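Local coordinates for probable ribosomal RNA small subunit methyltransferase (Thermus thermophilus, PDB 3DMH), which methylates the exocyclic N2 amino group of a guanine in 16S ribosomal RNA, with S-adenosylmethionine as the methyl donor, at residues I302-P307 with Q320-V325; E257-E262 with E291-E296; G355-L360 with K366-E371. All blocks are in the same frame, centred on the assembly; numbering follows the deposited sequence. Where two conformers were deposited one is given.

Interaction 1 (I302-P307 with Q320-V325); sequences IVTNPP and QAFVNV. With SAM (S-adenosylmethionine), chain D; GMP (guanosine), chain E.
Phe322, on one face of its helix, pushes its benzyl group toward Thr304, Pro306 and Pro307, where a strand ends and the ligand-binding loop begins. With CG anti to its own carbonyl carbon (chi1 -84°), the ring leans into this bend. Thr304 crosses it at a slant, OG1 lying 3.1 Å from Phe322 CD2. That hydroxyl is buried but satisfied, because it donates a hydrogen bond to the carbonyl oxygen of Leu240. A threonine therefore suits the strand end, offering the ring a small side chain while tying its polar atom to the next strand. The prolines meet the ring obliquely too: Pro306 CB is 3.9 Å from Phe322 CD2, and Pro307, approaching from the direction opposite to Phe322, brings CD to 3.6 Å from Phe322 CE2. Beyond them the ring presents its edge to the cofactor's adenine, with Phe322 CZ 3.8 Å from SAM N3.

Asn305 points the other way, into the active site. The guanosine N2 donates to Asn305 OD1 at 2.9 Å, a fairly straight bond (163°), while ND2 also bonds Asp213 and Ser216, which probably fix the amide's rotation, and makes a weak bond to the SAM carboxylate. The transferable methyl, SAM CE, lies 3.2 Å from Asn305 O and 4.7 Å from guanosine N2. This is the Asn-Pro-Pro-Phe motif of amino-group methyltransferases, completed by Phe308, and the paired prolines probably stiffen the loop that presents its carbonyls to the methyl.

Strand 299-304 lies between strands 236-240 and 334-340, hydrogen-bonded to both. Helix 317-329 packs Phe322 against Leu240 and Val289, while helix 346-354 touches Pro306 through Tyr346 and Val323 through Leu350.

Interaction 2 (E257-E262 with E291-E296); sequences EVVGVE and EALTEE. With SAM (S-adenosylmethionine), chain D.
Leu293 reaches from its loop to Val259 and Val261, two alternate residues whose side chains rise from the same face of strand 257-262. Its CB only sets the direction, being too far back to touch the strand. CG stands anti to the carbonyl carbon (chi1 -52°), which carries the branch point toward the valines, yet it still lies 4.6 Å from Val261 CG1. Of the two methyls, CD1 continues the extended chain and stays 4.9 Å from Val261 CG1. CD2 makes the contact: it sits 4.0 Å from Val259 CG1 and 4.2 Å from Val261 CG1, bridging the two. Leu293 slides past Val259 in the opposite direction but meets Val261 at about a right angle. The fit is apolar and rather light. Beta-branched valines favour an extended strand and give it a greasy surface, and leucine is long enough to bring a methyl down to it from a loop.

At the strand's C-terminal end Glu262 turns to the cofactor. Its carboxylate takes both ribose hydroxyls, SAM O3' donating to OE1 at 2.7 Å and SAM O2' to OE2 at 2.6 Å. The backbone amides of Gly243 and Asp264 also bind OE1 and OE2 respectively, fixing the carboxylate's rotation. An acidic residue gripping the ribose diol at the end of the second strand is a hallmark of Rossmann-fold methyltransferases.

Strand 257-262 runs between strands 236-240 and 283-286. Leu285 of the latter touches both Val259 and Leu293, and Val261 also packs on Leu238 and Leu240. Helix 265-277 meets Glu262, while Glu291 extends the loop's contacts to helix 76-84.

Interaction 3 (G355-L360 with K366-E371); sequences GAFQTL and KVLFAE
Gln358 and Phe369 form an antiparallel hydrogen-bonded pair in which each backbone amide serves the other's carbonyl. Gln358 N donates to Phe369 O at 2.8 Å (163°), and Phe369 N returns a bond of the same length to Gln358 O. Two residues on, Leu360 N gives a third bond to Val367 O, again 2.8 Å. Between these bonded positions Thr359 and Leu368 make a non-hydrogen-bonded pair. Phe369 O and Gln358 O each receive an additional CA-H contact, from Phe357 and Leu368. Where the strands part, a water accepts from Glu371 N at 3.0 Å and donates weakly to Ala356 O.

Side-chain polar groups find partners farther off. Gln358 OE1 binds Arg226, whose cation also lies against the Phe369 ring; Gln358 NE2 approaches that ring obliquely, amide and ring planes 80° apart. Lys366 NZ forms a salt bridge with Glu347 and hydrogen bonds to the carbonyl oxygens of Pro342 and Leu344.

Side chains also pack across the strands: Leu368 CD2 lies beside Thr359 OG1 at 3.5 Å, and Leu360 crosses obliquely to place CD1 3.6 Å from Phe369 CB. An alanine at Leu360 would lack the branch that covers Phe369 CB, and would probably leave a gap there and take away part of the apolar cover between the strands. Phe369 suits its buried place, its ring also meeting Phe337 edge-to-face.

Together the strands make a beta hairpin whose second strand, 366-371, inserts between 334-340 and the outermost strand 358-362. The resulting strand order 3-2-1-4-5-7-6, with the seventh antiparallel, is the signature of the Rossmann-fold methyltransferases.

In the fold
Going from the N terminus, the three contacts follow in series along the chain; none nests within or crosses another. Interaction 2 comes first, its loop containing helix 265-277 and strand 283-286 and returning to strand 257-262. Interaction 1 then joins the end of strand 299-304 to helix 317-329 over a short connection. Interaction 3 closes the tightest turn, the hairpin near the C terminus of the chain. All reach one mixed sheet. Interactions 1 and 2, with nearest atoms about 6 Å apart, hold different parts of the same cofactor, whereas interaction 3 forms one edge of the sheet, its centre about 23 Å from that of interaction 2.

Interaction 1 (I302-P307 with Q320-V325)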
loop_
_atom_site.group_PDB
_atom_site.type_symbol
_atom_site.label_atom_id
_atom_site.label_comp_id
_atom_site.label_asym_id
_atom_site.label_seq_id
_atom_site.Cartn_x
_atom_site.Cartn_y
_atom_site.Cartn_z
ATOM N N ILE A 302 12.785 13.645 10.012
ATOM C CA ILE A 302 11.884 12.572 9.583
ATOM C C ILE A 302 10.454 13.073 9.660
ATOM O O ILE A 302 10.065 13.713 10.649
ATOM C CB ILE A 302 12.081 11.301 10.429
ATOM C CG1 ILE A 302 13.506 10.784 10.204
ATOM C CG2 ILE A 302 11.026 10.228 10.045
ATOM C CD1 ILE A 302 13.836 9.475 10.889
ATOM N N VAL A 303 9.703 12.868 8.583
ATOM C CA VAL A 303 8.327 13.370 8.521
ATOM C C VAL A 303 7.405 12.211 8.226
ATOM O O VAL A 303 7.794 11.260 7.534
ATOM C CB VAL A 303 8.130 14.473 7.431
ATOM C CG1 VAL A 303 8.999 15.681 7.730
ATOM C CG2 VAL A 303 8.428 13.915 6.023
ATOM N N THR A 304 6.173 12.293 8.724
ATOM C CA THR A 304 5.204 11.270 8.368
ATOM C C THR A 304 3.775 11.733 8.558
ATOM O O THR A 304 3.465 12.425 9.523
ATOM C CB THR A 304 5.445 9.941 9.146
ATOM O OG1 THR A 304 4.579 8.922 8.623
ATOM C CG2 THR A 304 5.201 10.110 10.670
ATOM N N ASN A 305 2.946 11.356 7.583
ATOM C CA ASN A 305 1.489 11.365 7.696
ATOM C C ASN A 305 1.116 9.869 7.670
ATOM O O ASN A 305 0.958 9.298 6.582
ATOM C CB ASN A 305 0.921 12.112 6.488
ATOM C CG ASN A 305 -0.594 12.165 6.479
ATOM O OD1 ASN A 305 -1.248 11.641 7.375
ATOM N ND2 ASN A 305 -1.164 12.804 5.445
ATOM N N PRO A 306 1.063 9.213 8.845
ATOM C CA PRO A 306 0.948 7.753 8.822
ATOM C C PRO A 306 -0.398 7.225 8.338
ATOM O O PRO A 306 -1.420 7.947 8.372
ATOM C CB PRO A 306 1.140 7.332 10.287
ATOM C CG PRO A 306 1.535 8.530 11.032
ATOM C CD PRO A 306 1.169 9.747 10.221
ATOM N N PRO A 307 -0.431 5.942 7.961
ATOM C CA PRO A 307 -1.717 5.310 7.646
ATOM C C PRO A 307 -2.611 5.241 8.879
ATOM O O PRO A 307 -2.116 5.274 10.006
ATOM C CB PRO A 307 -1.328 3.898 7.200
ATOM C CG PRO A 307 0.013 3.662 7.827
ATOM C CD PRO A 307 0.696 4.990 7.926
ATOM N N GLN A 320 2.550 2.727 14.432
ATOM C CA GLN A 320 3.370 2.606 15.637
ATOM C C GLN A 320 4.830 2.332 15.252
ATOM O O GLN A 320 5.744 2.928 15.814
ATOM C CB GLN A 320 2.815 1.484 16.513
ATOM C CG GLN A 320 3.427 1.391 17.887
ATOM C CD GLN A 320 2.636 0.442 18.785
ATOM O OE1 GLN A 320 1.430 0.239 18.585
ATOM N NE2 GLN A 320 3.308 -0.142 19.773
ATOM N N ALA A 321 5.048 1.444 14.270
ATOM C CA ALA A 321 6.391 1.190 13.773
ATOM C C ALA A 321 7.064 2.441 13.211
ATOM O O ALA A 321 8.280 2.625 13.365
ATOM C CB ALA A 321 6.370 0.078 12.726
ATOM N N PHE A 322 6.287 3.305 12.555
ATOM C CA PHE A 322 6.825 4.546 12.013
ATOM C C PHE A 322 7.460 5.362 13.134
ATOM O O PHE A 322 8.552 5.900 12.969
ATOM C CB PHE A 322 5.710 5.372 11.365
ATOM C CG PHE A 322 5.390 4.994 9.935
ATOM C CD1 PHE A 322 5.861 3.816 9.343
ATOM C CD2 PHE A 322 4.579 5.845 9.178
ATOM C CE1 PHE A 322 5.537 3.542 8.019
ATOM C CE2 PHE A 322 4.252 5.571 7.878
ATOM C CZ PHE A 322 4.736 4.411 7.285
ATOM N N VAL A 323 6.765 5.450 14.273
ATOM C CA VAL A 323 7.288 6.228 15.403
ATOM C C VAL A 323 8.561 5.589 15.944
ATOM O O VAL A 323 9.533 6.288 16.172
ATOM C CB VAL A 323 6.255 6.328 16.513
ATOM C CG1 VAL A 323 6.836 7.050 17.758
ATOM C CG2 VAL A 323 5.064 7.078 16.001
ATOM N N ASN A 324 8.545 4.266 16.126
ATOM C CA ASN A 324 9.728 3.572 16.672
ATOM C C ASN A 324 10.902 3.733 15.719
ATOM O O ASN A 324 12.036 3.983 16.142
ATOM C CB ASN A 324 9.453 2.080 16.902
ATOM C CG ASN A 324 8.326 1.833 17.893
ATOM O OD1 ASN A 324 7.981 2.697 18.699
ATOM N ND2 ASN A 324 7.742 0.640 17.831
ATOM N N VAL A 325 10.623 3.598 14.419
ATOM C CA VAL A 325 11.678 3.745 13.425
ATOM C C VAL A 325 12.217 5.186 13.386
ATOM O O VAL A 325 13.420 5.391 13.327
ATOM C CB VAL A 325 11.209 3.219 12.046
ATOM C CG1 VAL A 325 12.159 3.654 10.927
ATOM C CG2 VAL A 325 11.103 1.702 12.092
HETATM N N SAM D . 2.976 10.947 2.655
HETATM C CA SAM D . 1.793 10.870 1.731
HETATM C C SAM D . 0.952 12.116 1.905
HETATM O O SAM D . 1.215 12.818 2.891
HETATM O OXT SAM D . 0.036 12.359 1.101
HETATM C CB SAM D . 0.924 9.648 2.037
HETATM C CG SAM D . 0.345 9.581 3.453
HETATM S SD SAM D . -0.766 8.150 3.650
HETATM C CE SAM D . -1.783 8.672 5.061
HETATM C "C5'" SAM D . 0.238 6.856 4.436
HETATM C "C4'" SAM D . 1.160 6.159 3.448
HETATM O "O4'" SAM D . 1.784 5.118 4.197
HETATM C "C3'" SAM D . 0.458 5.521 2.242
HETATM O "O3'" SAM D . 1.011 5.970 1.012
HETATM C "C2'" SAM D . 0.661 4.020 2.472
HETATM O "O2'" SAM D . 0.716 3.229 1.301
HETATM C "C1'" SAM D . 1.962 4.065 3.271
HETATM N N9 SAM D . 2.209 2.816 3.965
HETATM C C8 SAM D . 1.293 1.911 4.497
HETATM N N7 SAM D . 1.967 0.893 5.086
HETATM C C5 SAM D . 3.314 1.136 4.914
HETATM C C6 SAM D . 4.472 0.430 5.259
HETATM N N6 SAM D . 4.407 -0.757 5.878
HETATM N N1 SAM D . 5.686 0.984 4.925
HETATM C C2 SAM D . 5.777 2.186 4.260
HETATM N N3 SAM D . 4.643 2.881 3.854
HETATM C C4 SAM D . 3.451 2.346 4.203
HETATM C "C4'" GMP E . -10.932 13.774 7.152
HETATM O "O4'" GMP E . -9.690 13.368 7.741
HETATM C "C3'" GMP E . -11.495 12.546 6.455
HETATM O "O3'" GMP E . -11.139 12.638 5.069
HETATM C "C2'" GMP E . -10.751 11.389 7.096
HETATM O "O2'" GMP E . -10.618 10.287 6.198
HETATM C "C1'" GMP E . -9.398 12.010 7.399
HETATM N N9 GMP E . -8.659 11.423 8.537
HETATM C C8 GMP E . -9.150 10.859 9.653
HETATM N N7 GMP E . -8.152 10.455 10.483
HETATM C C5 GMP E . -6.981 10.789 9.896
HETATM C C6 GMP E . -5.534 10.658 10.212
HETATM O O6 GMP E . -5.155 10.130 11.278
HETATM N N1 GMP E . -4.653 11.128 9.310
HETATM C C2 GMP E . -5.029 11.708 8.143
HETATM N N2 GMP E . -4.105 12.165 7.263
HETATM N N3 GMP E . -6.336 11.861 7.790
HETATM C C4 GMP E . -7.323 11.431 8.615
#

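Interaction 2 (E257-E262 with E291-E296)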
loop_
_atom_site.group_PDB
_atom_site.type_symbol
_atom_site.label_atom_id
_atom_site.label_comp_id
_atom_site.label_asym_id
_atom_site.label_seq_id
_atom_site.Cartn_x
_atom_site.Cartn_y
_atom_site.Cartn_z
ATOM N N GLU A 257 17.841 16.426 0.982
ATOM C CA GLU A 257 18.187 15.160 0.339
ATOM C C GLU A 257 17.252 14.080 0.886
ATOM O O GLU A 257 17.501 13.514 1.951
ATOM C CB GLU A 257 19.661 14.824 0.593
ATOM C CG GLU A 257 20.597 15.986 0.243
ATOM C CD GLU A 257 22.071 15.721 0.527
ATOM O OE1 GLU A 257 22.453 14.566 0.807
ATOM O OE2 GLU A 257 22.860 16.687 0.458
ATOM N N VAL A 258 16.170 13.826 0.147
ATOM C CA VAL A 258 15.014 13.066 0.639
ATOM C C VAL A 258 15.041 11.612 0.199
ATOM O O VAL A 258 15.340 11.310 -0.967
ATOM C CB VAL A 258 13.681 13.706 0.176
ATOM C CG1 VAL A 258 12.520 13.087 0.930
ATOM C CG2 VAL A 258 13.685 15.216 0.394
ATOM N N VAL A 259 14.742 10.737 1.165
ATOM C CA VAL A 259 14.482 9.321 0.921
ATOM C C VAL A 259 13.032 9.082 1.301
ATOM O O VAL A 259 12.648 9.375 2.432
ATOM C CB VAL A 259 15.350 8.415 1.794
ATOM C CG1 VAL A 259 14.987 6.935 1.557
ATOM C CG2 VAL A 259 16.824 8.639 1.494
ATOM N N GLY A 260 12.222 8.600 0.356
ATOM C CA GLY A 260 10.828 8.233 0.640
ATOM C C GLY A 260 10.787 6.723 0.723
ATOM O O GLY A 260 11.380 6.044 -0.113
ATOM N N VAL A 261 10.124 6.207 1.763
ATOM C CA VAL A 261 9.846 4.764 1.859
ATOM C C VAL A 261 8.349 4.578 1.781
ATOM O O VAL A 261 7.579 5.320 2.389
ATOM C CB VAL A 261 10.426 4.088 3.120
ATOM C CG1 VAL A 261 11.961 4.036 3.028
ATOM C CG2 VAL A 261 10.002 4.748 4.445
ATOM N N GLU A 262 7.948 3.587 0.991
ATOM C CA GLU A 262 6.529 3.399 0.671
ATOM C C GLU A 262 6.295 1.916 0.368
ATOM O O GLU A 262 7.035 1.337 -0.460
ATOM C CB GLU A 262 6.171 4.283 -0.530
ATOM C CG GLU A 262 4.808 4.030 -1.147
ATOM C CD GLU A 262 3.680 4.159 -0.140
ATOM O OE1 GLU A 262 3.528 5.249 0.449
ATOM O OE2 GLU A 262 2.955 3.164 0.036
ATOM N N GLU A 291 12.664 -1.218 5.882
ATOM C CA GLU A 291 13.268 -2.484 5.454
ATOM C C GLU A 291 14.331 -2.309 4.371
ATOM O O GLU A 291 15.348 -3.019 4.360
ATOM C CB GLU A 291 12.147 -3.418 4.985
ATOM C CG GLU A 291 12.562 -4.665 4.264
ATOM C CD GLU A 291 12.228 -4.630 2.805
ATOM O OE1 GLU A 291 11.403 -3.783 2.365
ATOM O OE2 GLU A 291 12.799 -5.481 2.098
ATOM N N ALA A 292 14.096 -1.353 3.469
ATOM C CA ALA A 292 15.002 -1.137 2.326
ATOM C C ALA A 292 16.296 -0.412 2.693
ATOM O O ALA A 292 17.235 -0.384 1.888
ATOM C CB ALA A 292 14.290 -0.363 1.230
ATOM N N LEU A 293 16.350 0.189 3.882
ATOM C CA LEU A 293 17.516 1.000 4.260
ATOM C C LEU A 293 18.627 0.127 4.800
ATOM O O LEU A 293 18.389 -0.998 5.262
ATOM C CB LEU A 293 17.155 2.062 5.303
ATOM C CG LEU A 293 15.974 2.990 5.003
ATOM C CD1 LEU A 293 15.788 3.980 6.123
ATOM C CD2 LEU A 293 16.077 3.713 3.664
ATOM N N THR A 294 19.850 0.649 4.756
ATOM C CA THR A 294 20.947 -0.032 5.415
ATOM C C THR A 294 20.710 0.067 6.912
ATOM O O THR A 294 19.971 0.943 7.379
ATOM C CB THR A 294 22.311 0.612 5.088
ATOM O OG1 THR A 294 22.267 2.000 5.447
ATOM C CG2 THR A 294 22.616 0.475 3.610
ATOM N N GLU A 295 21.337 -0.825 7.672
ATOM C CA GLU A 295 21.290 -0.764 9.124
ATOM C C GLU A 295 21.756 0.610 9.641
ATOM O O GLU A 295 21.195 1.141 10.600
ATOM C CB GLU A 295 22.190 -1.871 9.690
ATOM C CG GLU A 295 22.081 -2.096 11.185
ATOM C CD GLU A 295 22.765 -3.371 11.622
ATOM O OE1 GLU A 295 22.425 -4.454 11.088
ATOM O OE2 GLU A 295 23.656 -3.296 12.499
ATOM N N GLU A 296 22.742 1.186 8.962
ATOM C CA GLU A 296 23.433 2.390 9.438
ATOM C C GLU A 296 22.780 3.734 9.091
ATOM O O GLU A 296 23.118 4.756 9.698
ATOM C CB GLU A 296 24.901 2.399 8.979
ATOM C CG GLU A 296 25.121 2.273 7.465
ATOM C CD GLU A 296 25.322 0.824 6.998
ATOM O OE1 GLU A 296 24.785 -0.105 7.645
ATOM O OE2 GLU A 296 26.015 0.614 5.974
HETATM N N SAM D . 2.976 10.947 2.655
HETATM C CA SAM D . 1.793 10.870 1.731
HETATM C C SAM D . 0.952 12.116 1.905
HETATM O O SAM D . 1.215 12.818 2.891
HETATM O OXT SAM D . 0.036 12.359 1.101
HETATM C CB SAM D . 0.924 9.648 2.037
HETATM C CG SAM D . 0.345 9.581 3.453
HETATM S SD SAM D . -0.766 8.150 3.650
HETATM C CE SAM D . -1.783 8.672 5.061
HETATM C "C5'" SAM D . 0.238 6.856 4.436
HETATM C "C4'" SAM D . 1.160 6.159 3.448
HETATM O "O4'" SAM D . 1.784 5.118 4.197
HETATM C "C3'" SAM D . 0.458 5.521 2.242
HETATM O "O3'" SAM D . 1.011 5.970 1.012
HETATM C "C2'" SAM D . 0.661 4.020 2.472
HETATM O "O2'" SAM D . 0.716 3.229 1.301
HETATM C "C1'" SAM D . 1.962 4.065 3.271
HETATM N N9 SAM D . 2.209 2.816 3.965
HETATM C C8 SAM D . 1.293 1.911 4.497
HETATM N N7 SAM D . 1.967 0.893 5.086
HETATM C C5 SAM D . 3.314 1.136 4.914
HETATM C C6 SAM D . 4.472 0.430 5.259
HETATM N N6 SAM D . 4.407 -0.757 5.878
HETATM N N1 SAM D . 5.686 0.984 4.925
HETATM C C2 SAM D . 5.777 2.186 4.260
HETATM N N3 SAM D . 4.643 2.881 3.854
HETATM C C4 SAM D . 3.451 2.346 4.203
#

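Interaction 3 (G355-L360 with K366-E371)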
loop_
_atom_site.group_PDB
_atom_site.type_symbol
_atom_site.label_atom_id
_atom_site.label_comp_id
_atom_site.label_asym_id
_atom_site.label_seq_id
_atom_site.Cartn_x
_atom_site.Cartn_y
_atom_site.Cartn_z
ATOM N N GLY A 355 11.194 10.827 24.786
ATOM C CA GLY A 355 11.293 11.385 26.129
ATOM C C GLY A 355 10.432 12.620 26.344
ATOM O O GLY A 355 10.105 12.968 27.485
ATOM N N ALA A 356 10.080 13.288 25.244
ATOM C CA ALA A 356 9.257 14.494 25.262
ATOM C C ALA A 356 8.684 14.740 23.872
ATOM O O ALA A 356 9.158 14.160 22.893
ATOM C CB ALA A 356 10.077 15.707 25.712
ATOM N N PHE A 357 7.667 15.592 23.791
ATOM C CA PHE A 357 7.089 15.989 22.505
ATOM C C PHE A 357 6.436 17.364 22.630
ATOM O O PHE A 357 6.196 17.850 23.737
ATOM C CB PHE A 357 6.056 14.951 22.017
ATOM C CG PHE A 357 4.776 14.979 22.796
ATOM C CD1 PHE A 357 3.678 15.719 22.342
ATOM C CD2 PHE A 357 4.677 14.308 24.015
ATOM C CE1 PHE A 357 2.500 15.775 23.082
ATOM C CE2 PHE A 357 3.501 14.355 24.764
ATOM C CZ PHE A 357 2.409 15.098 24.300
ATOM N N GLN A 358 6.151 17.984 21.489
ATOM C CA GLN A 358 5.409 19.236 21.444
ATOM C C GLN A 358 4.260 19.092 20.453
ATOM O O GLN A 358 4.324 18.259 19.543
ATOM C CB GLN A 358 6.326 20.390 21.033
ATOM C CG GLN A 358 7.541 20.561 21.953
ATOM C CD GLN A 358 8.419 21.723 21.553
ATOM O OE1 GLN A 358 7.936 22.831 21.327
ATOM N NE2 GLN A 358 9.722 21.479 21.471
ATOM N N THR A 359 3.210 19.877 20.664
ATOM C CA THR A 359 2.076 19.937 19.761
ATOM C C THR A 359 2.142 21.264 19.033
ATOM O O THR A 359 1.911 22.329 19.629
ATOM C CB THR A 359 0.733 19.805 20.507
ATOM O OG1 THR A 359 0.748 18.612 21.303
ATOM C CG2 THR A 359 -0.433 19.757 19.523
ATOM N N LEU A 360 2.480 21.206 17.751
ATOM C CA LEU A 360 2.690 22.427 16.970
ATOM C C LEU A 360 1.403 22.974 16.369
ATOM O O LEU A 360 1.285 24.174 16.128
ATOM C CB LEU A 360 3.722 22.186 15.859
ATOM C CG LEU A 360 5.048 21.523 16.255
ATOM C CD1 LEU A 360 5.956 21.392 15.057
ATOM C CD2 LEU A 360 5.754 22.311 17.363
ATOM N N LYS A 366 -3.763 17.220 14.096
ATOM C CA LYS A 366 -2.679 17.646 14.970
ATOM C C LYS A 366 -1.313 17.301 14.400
ATOM O O LYS A 366 -1.124 16.240 13.801
ATOM C CB LYS A 366 -2.844 17.108 16.402
ATOM C CG LYS A 366 -2.692 15.632 16.564
ATOM C CD LYS A 366 -2.919 15.245 18.005
ATOM C CE LYS A 366 -2.946 13.732 18.139
ATOM N NZ LYS A 366 -3.633 13.319 19.396
ATOM N N VAL A 367 -0.387 18.237 14.573
ATOM C CA VAL A 367 1.004 18.024 14.214
ATOM C C VAL A 367 1.800 17.924 15.501
ATOM O O VAL A 367 1.849 18.870 16.312
ATOM C CB VAL A 367 1.563 19.147 13.312
ATOM C CG1 VAL A 367 3.016 18.862 12.953
ATOM C CG2 VAL A 367 0.712 19.298 12.046
ATOM N N LEU A 368 2.397 16.753 15.695
ATOM C CA LEU A 368 3.273 16.519 16.829
ATOM C C LEU A 368 4.727 16.600 16.390
ATOM O O LEU A 368 5.055 16.334 15.225
ATOM C CB LEU A 368 2.973 15.163 17.475
ATOM C CG LEU A 368 1.538 14.979 17.996
ATOM C CD1 LEU A 368 1.361 13.587 18.577
ATOM C CD2 LEU A 368 1.147 16.031 19.022
ATOM N N PHE A 369 5.584 16.962 17.343
ATOM C CA PHE A 369 7.000 17.186 17.089
ATOM C C PHE A 369 7.809 16.552 18.204
ATOM O O PHE A 369 7.389 16.546 19.363
ATOM C CB PHE A 369 7.264 18.703 17.038
ATOM C CG PHE A 369 8.732 19.086 17.020
ATOM C CD1 PHE A 369 9.415 19.231 15.817
ATOM C CD2 PHE A 369 9.416 19.335 18.215
ATOM C CE1 PHE A 369 10.771 19.593 15.795
ATOM C CE2 PHE A 369 10.775 19.707 18.208
ATOM C CZ PHE A 369 11.452 19.835 16.996
ATOM N N ALA A 370 8.968 16.008 17.847
ATOM C CA ALA A 370 9.921 15.532 18.844
ATOM C C ALA A 370 11.344 15.724 18.351
ATOM O O ALA A 370 11.612 15.722 17.145
ATOM C CB ALA A 370 9.661 14.080 19.181
ATOM N N GLU A 371 12.260 15.888 19.301
ATOM C CA GLU A 371 13.672 16.031 18.989
ATOM C C GLU A 371 14.440 14.866 19.596
ATOM O O GLU A 371 14.226 14.521 20.765
ATOM C CB GLU A 371 14.218 17.363 19.529
ATOM C CG GLU A 371 15.673 17.628 19.135
ATOM C CD GLU A 371 16.230 18.922 19.695
ATOM O OE1 GLU A 371 15.496 19.934 19.722
ATOM O OE2 GLU A 371 17.413 18.926 20.104
HETATM O O HOH W 1 11.143 15.855 22.058
#